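D-glucosaminate-6-phosphate ammonia lyase (Salmonella typhimurium, PDB 7LCE) belongs to the pyridoxal-phosphate-dependent enzymes of the aminotransferase-like fold, in the selenocysteine synthase family, and probably assembles as an octamer. Local coordinates at residues A84-H87 against R92-L95; L50-G55 against A232-H237; G203-I208 against K227-A232; A73-A78 against R242-G247. One frame throughout, in Å; residues are numbered along the deposited sequence.

Contact 1 of 4, residues A84-H87 against R92-L95; sequences AITH and RVAL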
# COMPACT_ATOMS: atom_id res chain seq x y z
N ALA A 84 2.45 9.49 29.04
CA ALA A 84 2.19 10.58 28.11
C ALA A 84 1.43 10.09 26.87
O ALA A 84 0.67 10.86 26.27
CB ALA A 84 3.50 11.25 27.69
N ILE A 85 1.63 8.84 26.48
CA ILE A 85 0.97 8.31 25.29
C ILE A 85 -0.43 7.80 25.61
O ILE A 85 -1.37 8.06 24.86
CB ILE A 85 1.84 7.21 24.66
CG1 ILE A 85 3.18 7.80 24.19
CG2 ILE A 85 1.12 6.55 23.50
CD1 ILE A 85 4.09 6.80 23.54
N THR A 86 -0.59 7.09 26.73
CA THR A 86 -1.87 6.49 27.06
C THR A 86 -2.82 7.45 27.77
O THR A 86 -4.03 7.21 27.76
CB THR A 86 -1.67 5.26 27.95
OG1 THR A 86 -1.03 5.65 29.16
CG2 THR A 86 -0.82 4.22 27.23
N HIS A 87 -2.29 8.51 28.38
CA HIS A 87 -3.07 9.41 29.24
C HIS A 87 -3.75 8.67 30.38
O HIS A 87 -4.71 9.18 30.97
CB HIS A 87 -4.11 10.21 28.44
CG HIS A 87 -3.51 11.22 27.51
ND1 HIS A 87 -2.94 10.89 26.30
CD2 HIS A 87 -3.39 12.57 27.63
CE1 HIS A 87 -2.50 11.98 25.71
NE2 HIS A 87 -2.76 13.01 26.49
N ARG A 92 -5.63 1.86 26.22
CA ARG A 92 -4.32 2.14 25.65
C ARG A 92 -3.19 1.54 26.48
O ARG A 92 -2.14 1.20 25.93
CB ARG A 92 -4.12 3.65 25.51
CG ARG A 92 -5.00 4.29 24.45
CD ARG A 92 -4.80 5.79 24.38
NE ARG A 92 -4.92 6.28 23.01
CZ ARG A 92 -4.56 7.50 22.62
NH1 ARG A 92 -4.07 8.39 23.47
NH2 ARG A 92 -4.71 7.84 21.34
N VAL A 93 -3.40 1.40 27.79
CA VAL A 93 -2.38 0.80 28.65
C VAL A 93 -2.12 -0.64 28.25
O VAL A 93 -0.97 -1.11 28.23
CB VAL A 93 -2.78 0.93 30.13
CG1 VAL A 93 -1.98 -0.03 30.99
CG2 VAL A 93 -2.56 2.35 30.60
N ALA A 94 -3.19 -1.38 27.93
CA ALA A 94 -3.04 -2.78 27.54
C ALA A 94 -2.34 -2.95 26.20
O ALA A 94 -1.79 -4.02 25.93
CB ALA A 94 -4.41 -3.46 27.50
N LEU A 95 -2.35 -1.92 25.34
CA LEU A 95 -1.70 -2.02 24.04
C LEU A 95 -0.19 -1.79 24.10
O LEU A 95 0.52 -2.24 23.19
CB LEU A 95 -2.31 -1.04 23.04
CG LEU A 95 -3.51 -1.51 22.21
CD1 LEU A 95 -4.70 -1.88 23.07
CD2 LEU A 95 -3.88 -0.43 21.20
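With OG1 of T86 set between its backbone N and carbonyl carbon (chi1 61°), the methyl CG2 lies beside the backbone N and reaches the start of R92-L95, where it meets R92 O at 3.5 Å. R92 CB, which points toward the first segment, meets T86 CG2 at 3.8 Å, and chi1 of -69° sends the rest of the arginine along the end of the first helix. A threonine suits this place because its two branches divide the work. CG2 packs on the backbone and CB of R92, while OG1, 3.9 Å from V93 CG2, is hydrogen-bonded to A82 O one turn back, to G88 N beyond the helix end and to Q236 NE2.

R92 CD passes 3.7 Å from T86 O, and a bend at chi3 swings the guanidinium round toward the last carbonyls. NH1 comes to 3.1 Å from I85 O and also lies 3.9 Å from H87 ND1, which sits at the guanidinium edge, in its plane. The two side chains run side by side, with ring and guanidinium planes 39° apart. H87, with positive phi, is the first residue past the helix, and a calcium ion lies about 4 Å from its side chain.

The contact closes the short turn between helix 73-86 and helix 90-95. The H87 ring meets W229 of helix 227-234, while A84 and I85 pack on strand 153-159 of the central sheet.

Contact 2 of 4, residues L50-G55 against A232-H237; sequences LVEKTG and ACKAQH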
# COMPACT_ATOMS: atom_id res chain seq x y z
N LEU A 50 -0.30 1.55 49.97
CA LEU A 50 1.14 1.78 50.05
C LEU A 50 1.63 2.62 48.87
O LEU A 50 2.49 3.48 49.03
CB LEU A 50 1.88 0.45 50.11
CG LEU A 50 3.40 0.56 50.28
CD1 LEU A 50 3.75 1.24 51.59
CD2 LEU A 50 4.03 -0.82 50.19
N VAL A 51 1.09 2.36 47.67
CA VAL A 51 1.46 3.15 46.50
C VAL A 51 1.03 4.60 46.69
O VAL A 51 1.77 5.54 46.35
CB VAL A 51 0.84 2.55 45.22
CG1 VAL A 51 0.96 3.54 44.06
CG2 VAL A 51 1.49 1.23 44.88
N GLU A 52 -0.17 4.80 47.23
CA GLU A 52 -0.69 6.15 47.42
C GLU A 52 0.12 6.90 48.47
O GLU A 52 0.55 8.04 48.24
CB GLU A 52 -2.17 6.06 47.82
CG GLU A 52 -2.96 7.35 47.70
CD GLU A 52 -3.13 7.79 46.25
OE1 GLU A 52 -2.86 6.97 45.35
OE2 GLU A 52 -3.54 8.94 46.02
N LYS A 53 0.37 6.25 49.62
CA LYS A 53 1.07 6.89 50.73
C LYS A 53 2.54 7.16 50.40
O LYS A 53 3.06 8.23 50.74
CB LYS A 53 0.96 6.02 51.98
CG LYS A 53 1.35 6.72 53.28
CD LYS A 53 0.43 7.90 53.56
CE LYS A 53 0.64 8.47 54.95
NZ LYS A 53 -0.29 9.61 55.23
N THR A 54 3.22 6.20 49.77
CA THR A 54 4.62 6.41 49.42
C THR A 54 4.78 7.56 48.43
O THR A 54 5.76 8.31 48.51
CB THR A 54 5.24 5.13 48.86
OG1 THR A 54 4.38 4.59 47.85
CG2 THR A 54 5.43 4.11 49.98
N GLY A 55 3.82 7.73 47.52
CA GLY A 55 3.86 8.89 46.64
C GLY A 55 3.77 10.19 47.41
O GLY A 55 4.45 11.17 47.09
N ALA A 232 -1.43 8.97 35.58
CA ALA A 232 -1.26 8.17 34.37
C ALA A 232 -0.08 7.22 34.50
O ALA A 232 -0.08 6.15 33.87
CB ALA A 232 -1.08 9.08 33.15
N CYS A 233 0.93 7.57 35.29
CA CYS A 233 2.01 6.63 35.56
C CYS A 233 1.51 5.47 36.41
O CYS A 233 1.79 4.30 36.10
CB CYS A 233 3.17 7.34 36.27
SG CYS A 233 3.97 8.62 35.28
N LYS A 234 0.75 5.77 37.47
CA LYS A 234 0.20 4.71 38.31
C LYS A 234 -0.65 3.74 37.50
O LYS A 234 -0.65 2.54 37.78
CB LYS A 234 -0.63 5.32 39.44
CG LYS A 234 0.18 6.16 40.42
CD LYS A 234 -0.71 6.73 41.53
CE LYS A 234 0.11 7.52 42.54
NZ LYS A 234 -0.72 8.08 43.63
N ALA A 235 -1.36 4.25 36.48
CA ALA A 235 -2.22 3.41 35.66
C ALA A 235 -1.46 2.34 34.90
O ALA A 235 -2.09 1.43 34.35
CB ALA A 235 -3.01 4.27 34.68
N GLN A 236 -0.13 2.42 34.83
CA GLN A 236 0.66 1.46 34.08
C GLN A 236 0.87 0.14 34.82
O GLN A 236 1.50 -0.76 34.25
CB GLN A 236 2.01 2.08 33.71
CG GLN A 236 1.91 3.43 33.00
CD GLN A 236 1.16 3.35 31.69
OE1 GLN A 236 1.20 2.34 30.99
NE2 GLN A 236 0.45 4.43 31.35
N HIS A 237 0.36 0.00 36.05
CA HIS A 237 0.55 -1.23 36.80
C HIS A 237 -0.15 -2.42 36.16
O HIS A 237 0.26 -3.57 36.38
CB HIS A 237 0.07 -1.07 38.24
CG HIS A 237 -1.42 -1.12 38.39
ND1 HIS A 237 -2.22 0.00 38.31
CD2 HIS A 237 -2.26 -2.16 38.61
CE1 HIS A 237 -3.48 -0.34 38.48
NE2 HIS A 237 -3.54 -1.65 38.67
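K234 lays its terminal methylene over the side chain of V51, CE meeting CG1 at 4.3 Å, and carries its ammonium group past it to E52. Valine offers a methyl to the apolar stem of the lysine, whose chain is fully extended beyond CG. That gives it the span to bridge two segments whose nearest CA atoms, those of V51 and K234, are 8.4 Å apart. E52, an exposed glutamate, can bend at chi2 (68°) to meet the ammonium end, and the two side chains cross at about a right angle. The resulting salt bridge, K234 NZ to E52 OE1, is 3.0 Å long, and NZ approaches from above the carboxylate plane, 55° out of it. NZ has its stronger salt bridge with D66 OD2 of the adjoining strand, so E52 is a second carboxylate, and the pair would be expected to stabilise the lysine's charge.

H237 ND1 donates to K234 O at 3.0 Å, the acceptor lying in the ring plane, while H237 N reaches the same oxygen from the opposite face.

The bridge lies at the surface, between helix 47-62 and the end of helix 227-234. V51 and K234 both rest on Y68 of edge strand 66-70, and M251 of helix 248-262 packs against V51.

Contact 3 of 4, residues G203-I208 against K227-A232; sequences GADMVI and KTWIAA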
# COMPACT_ATOMS: atom_id res chain seq x y z
N GLY A 203 8.99 23.69 36.31
CA GLY A 203 7.78 23.51 35.53
C GLY A 203 7.67 22.20 34.80
O GLY A 203 6.72 22.01 34.03
N ALA A 204 8.62 21.28 34.99
CA ALA A 204 8.54 19.98 34.35
C ALA A 204 7.36 19.19 34.89
O ALA A 204 7.02 19.28 36.07
CB ALA A 204 9.84 19.21 34.56
N ASP A 205 6.72 18.41 34.01
CA ASP A 205 5.54 17.66 34.41
C ASP A 205 5.90 16.36 35.12
O ASP A 205 5.25 15.99 36.10
CB ASP A 205 4.66 17.40 33.19
CG ASP A 205 4.09 18.68 32.61
OD1 ASP A 205 3.31 19.36 33.31
OD2 ASP A 205 4.43 19.01 31.45
N MET A 206 6.92 15.65 34.64
CA MET A 206 7.36 14.40 35.26
C MET A 206 8.88 14.35 35.28
O MET A 206 9.52 14.49 34.23
CB MET A 206 6.81 13.17 34.51
CG MET A 206 5.29 13.03 34.57
SD MET A 206 4.68 11.67 33.55
CE MET A 206 4.83 12.35 31.90
N VAL A 207 9.45 14.13 36.46
CA VAL A 207 10.90 14.04 36.65
C VAL A 207 11.23 12.68 37.24
O VAL A 207 10.54 12.20 38.15
CB VAL A 207 11.41 15.18 37.55
CG1 VAL A 207 12.93 15.16 37.63
CG2 VAL A 207 10.92 16.53 37.04
N ILE A 208 12.30 12.06 36.73
CA ILE A 208 12.67 10.69 37.09
C ILE A 208 14.01 10.72 37.82
O ILE A 208 14.97 11.33 37.34
CB ILE A 208 12.75 9.78 35.86
CG1 ILE A 208 11.37 9.62 35.21
CG2 ILE A 208 13.30 8.42 36.24
CD1 ILE A 208 11.08 10.64 34.14
N LYS A 227 0.04 15.89 39.59
CA LYS A 227 -0.81 14.77 39.98
C LYS A 227 -1.54 14.15 38.79
O LYS A 227 -1.74 12.93 38.76
CB LYS A 227 -1.82 15.22 41.03
CG LYS A 227 -2.48 14.08 41.79
CD LYS A 227 -3.40 14.61 42.89
CE LYS A 227 -3.92 13.48 43.76
NZ LYS A 227 -4.84 13.98 44.82
N THR A 228 -1.93 14.95 37.80
CA THR A 228 -2.66 14.41 36.65
C THR A 228 -1.79 13.45 35.84
O THR A 228 -2.29 12.44 35.33
CB THR A 228 -3.18 15.54 35.77
OG1 THR A 228 -2.09 16.36 35.33
CG2 THR A 228 -4.17 16.40 36.53
N TRP A 229 -0.50 13.74 35.71
CA TRP A 229 0.38 12.86 34.95
C TRP A 229 0.92 11.71 35.79
O TRP A 229 1.11 10.61 35.28
CB TRP A 229 1.54 13.66 34.35
CG TRP A 229 1.11 14.54 33.21
CD1 TRP A 229 1.08 15.90 33.20
CD2 TRP A 229 0.64 14.11 31.93
NE1 TRP A 229 0.62 16.35 31.98
CE2 TRP A 229 0.34 15.27 31.19
CE3 TRP A 229 0.44 12.86 31.34
CZ2 TRP A 229 -0.14 15.22 29.88
CZ3 TRP A 229 -0.04 12.81 30.04
CH2 TRP A 229 -0.33 13.98 29.33
N ILE A 230 1.18 11.95 37.08
CA ILE A 230 1.60 10.86 37.96
C ILE A 230 0.51 9.80 38.03
O ILE A 230 0.79 8.60 38.09
CB ILE A 230 1.95 11.40 39.36
CG1 ILE A 230 3.19 12.30 39.29
CG2 ILE A 230 2.21 10.26 40.33
CD1 ILE A 230 4.44 11.57 38.85
N ALA A 231 -0.76 10.23 38.00
CA ALA A 231 -1.87 9.28 37.96
C ALA A 231 -1.79 8.39 36.72
O ALA A 231 -2.06 7.19 36.80
CB ALA A 231 -3.20 10.02 38.02
N ALA A 232 -1.43 8.97 35.58
CA ALA A 232 -1.26 8.17 34.37
C ALA A 232 -0.08 7.22 34.50
O ALA A 232 -0.08 6.15 33.87
CB ALA A 232 -1.08 9.08 33.15
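This is a buried sheet-to-helix contact, centred on a Met-aromatic pair, in which the start of strand 206-210 packs on the first turn of helix 227-234. The methionine M206 does much of the touching. Its CG and SD each lie 3.8 Å from W229 CB, so the chain rides across the root of the tryptophan at about a right angle. A turn at chi3 (-75°) bends the terminal methyl CE back toward the indole, which it approaches obliquely. The sulfur stands 5.4 Å from the centroid of the five-membered ring, 54° off the ring normal. A long, flexible thioether suits such a place, since it can bend at the sulfur, packing CG and SD on the tryptophan CB while CE turns toward the indole.

The strand belongs to the seven-stranded mixed sheet of the large domain in fold-type I pyridoxal-phosphate enzymes, in which one strand, here 221-225, runs against the rest. Helix 227-234 follows that strand directly and folds back over the sheet.

One residue earlier, D205 adds its methylene to the contact: CB is 3.9 Å from W229 CD1, and CG 4.1 Å from the same atom. Its carboxylate plane is inclined by 53° to the ring. The acid is buried, but OD2 accepts a hydrogen bond from L186 N, and OD1 has a long, weak ion pair with R226. P185 also touches both D205 and W229. A calcium ion lies about 4 Å from the W229 side chain, and M206 also touches A80 of helix 73-86 and I223 of strand 221-225.

Contact 4 of 4, residues A73-A78 against R242-G247; sequences ASAGIA and RAMKIG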
# COMPACT_ATOMS: atom_id res chain seq x y z
N ALA A 73 15.41 4.08 37.41
CA ALA A 73 15.16 5.26 36.60
C ALA A 73 14.81 4.89 35.17
O ALA A 73 14.01 5.59 34.53
CB ALA A 73 16.38 6.19 36.63
N SER A 74 15.40 3.81 34.64
CA SER A 74 15.04 3.36 33.30
C SER A 74 13.56 2.99 33.23
O SER A 74 12.89 3.29 32.24
CB SER A 74 15.91 2.17 32.88
OG SER A 74 17.27 2.55 32.75
N ALA A 75 13.05 2.35 34.28
CA ALA A 75 11.62 2.06 34.33
C ALA A 75 10.79 3.33 34.44
O ALA A 75 9.69 3.41 33.88
CB ALA A 75 11.31 1.12 35.50
N GLY A 76 11.30 4.33 35.16
CA GLY A 76 10.59 5.60 35.25
C GLY A 76 10.46 6.28 33.90
O GLY A 76 9.44 6.90 33.60
N ILE A 77 11.49 6.17 33.06
CA ILE A 77 11.42 6.74 31.72
C ILE A 77 10.38 6.01 30.88
O ILE A 77 9.56 6.63 30.20
CB ILE A 77 12.81 6.72 31.05
CG1 ILE A 77 13.79 7.61 31.83
CG2 ILE A 77 12.71 7.15 29.60
CD1 ILE A 77 15.19 7.60 31.27
N ALA A 78 10.40 4.68 30.93
CA ALA A 78 9.44 3.90 30.15
C ALA A 78 8.01 4.17 30.61
O ALA A 78 7.11 4.35 29.77
CB ALA A 78 9.76 2.41 30.26
N ARG A 242 4.10 -3.87 35.04
CA ARG A 242 4.03 -5.13 35.76
C ARG A 242 5.32 -5.93 35.62
O ARG A 242 5.66 -6.71 36.52
CB ARG A 242 2.83 -5.95 35.25
CG ARG A 242 2.48 -7.16 36.10
CD ARG A 242 1.80 -6.76 37.40
NE ARG A 242 1.12 -7.89 38.02
CZ ARG A 242 1.70 -8.79 38.79
NH1 ARG A 242 2.99 -8.72 39.08
NH2 ARG A 242 0.98 -9.79 39.29
N ALA A 243 6.06 -5.73 34.52
CA ALA A 243 7.34 -6.38 34.32
C ALA A 243 8.51 -5.60 34.91
O ALA A 243 9.62 -6.14 34.99
CB ALA A 243 7.59 -6.61 32.82
N MET A 244 8.28 -4.35 35.31
CA MET A 244 9.31 -3.53 35.93
C MET A 244 9.00 -3.38 37.42
O MET A 244 8.92 -2.26 37.94
CB MET A 244 9.38 -2.16 35.26
CG MET A 244 9.44 -2.22 33.75
SD MET A 244 9.03 -0.65 32.96
CE MET A 244 9.07 -1.14 31.24
N LYS A 245 8.83 -4.51 38.10
CA LYS A 245 8.22 -4.51 39.43
C LYS A 245 9.22 -4.11 40.51
O LYS A 245 10.39 -4.51 40.49
CB LYS A 245 7.64 -5.88 39.75
CG LYS A 245 6.50 -5.84 40.75
CD LYS A 245 6.08 -7.23 41.18
CE LYS A 245 4.89 -7.17 42.13
NZ LYS A 245 4.61 -8.50 42.73
N ILE A 246 8.74 -3.31 41.46
CA ILE A 246 9.43 -3.07 42.72
C ILE A 246 8.47 -3.47 43.83
O ILE A 246 7.29 -3.10 43.81
CB ILE A 246 9.89 -1.60 42.87
CG1 ILE A 246 10.50 -1.37 44.25
CG2 ILE A 246 8.75 -0.63 42.61
CD1 ILE A 246 11.13 -0.01 44.42
N GLY A 247 8.97 -4.25 44.79
CA GLY A 247 8.13 -4.77 45.85
C GLY A 247 7.93 -3.79 46.98
O GLY A 247 8.46 -2.68 47.00
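M244 packs on A75 and A78, whereas the residues on either side of it in R242-G247 turn to other partners. A75 and A78 are three apart in helix 73-86, so their methyls lie on one face, and the methionine runs along that face. M244 CB sits 3.8 Å from A75 CB, its SD is at the same distance from that methyl, and CE ends 3.7 Å from A78 CB. The side chain can span both alanines because it is extended beyond CG, with chi3 at -176°. Alanine fits here because its short methyl lets the loop come close, the CA atoms of A75 and M244 being 6.3 Å apart. A75 also packs on A243 of the second subunit.

By contrast, the partly exposed residues R242 and K245 do not touch A73-A78. R242 is held by the second subunit, where NH1 is hydrogen-bonded to the modified lysine LLP of that chain, and K245 packs on V26 of the same neighbour. At the start of the helix, A73 N and S74 OG bind phosphate oxygens of this chain's own LLP, at position 213.

The contact itself is wholly apolar. Its contribution would therefore be apolar too, with no directed bond between the segments, while A73 N, S74 OG and R242 NH1 make their bonds with LLP groups of the two chains.

Overall arrangement
Contacts 2 and 3 share A232, both using helix 227-234, and their centres are 12 Å apart; C233 SG meets M206 SD between them at 3.6 Å. Contacts 1 and 4 lie at the two ends of one helix, which supplies a segment to each; their centres are 15 Å apart, and they do not touch (nearest atoms about 7 Å). Contact 1 joins contact 2 through a probable hydrogen bond, T86 OG1 to Q236 NE2 at 2.9 Å, and contact 3 reaches contact 4 where I208 CG2 lies 3.4 Å from A73 O. Contact 4 adjoins the cofactor-bearing residue LLP at position 213, while calcium lies about 4 Å from the side chains of H87 (contact 1) and W229 (contact 3). Contacts 1, 2 and 4 also touch the second subunit.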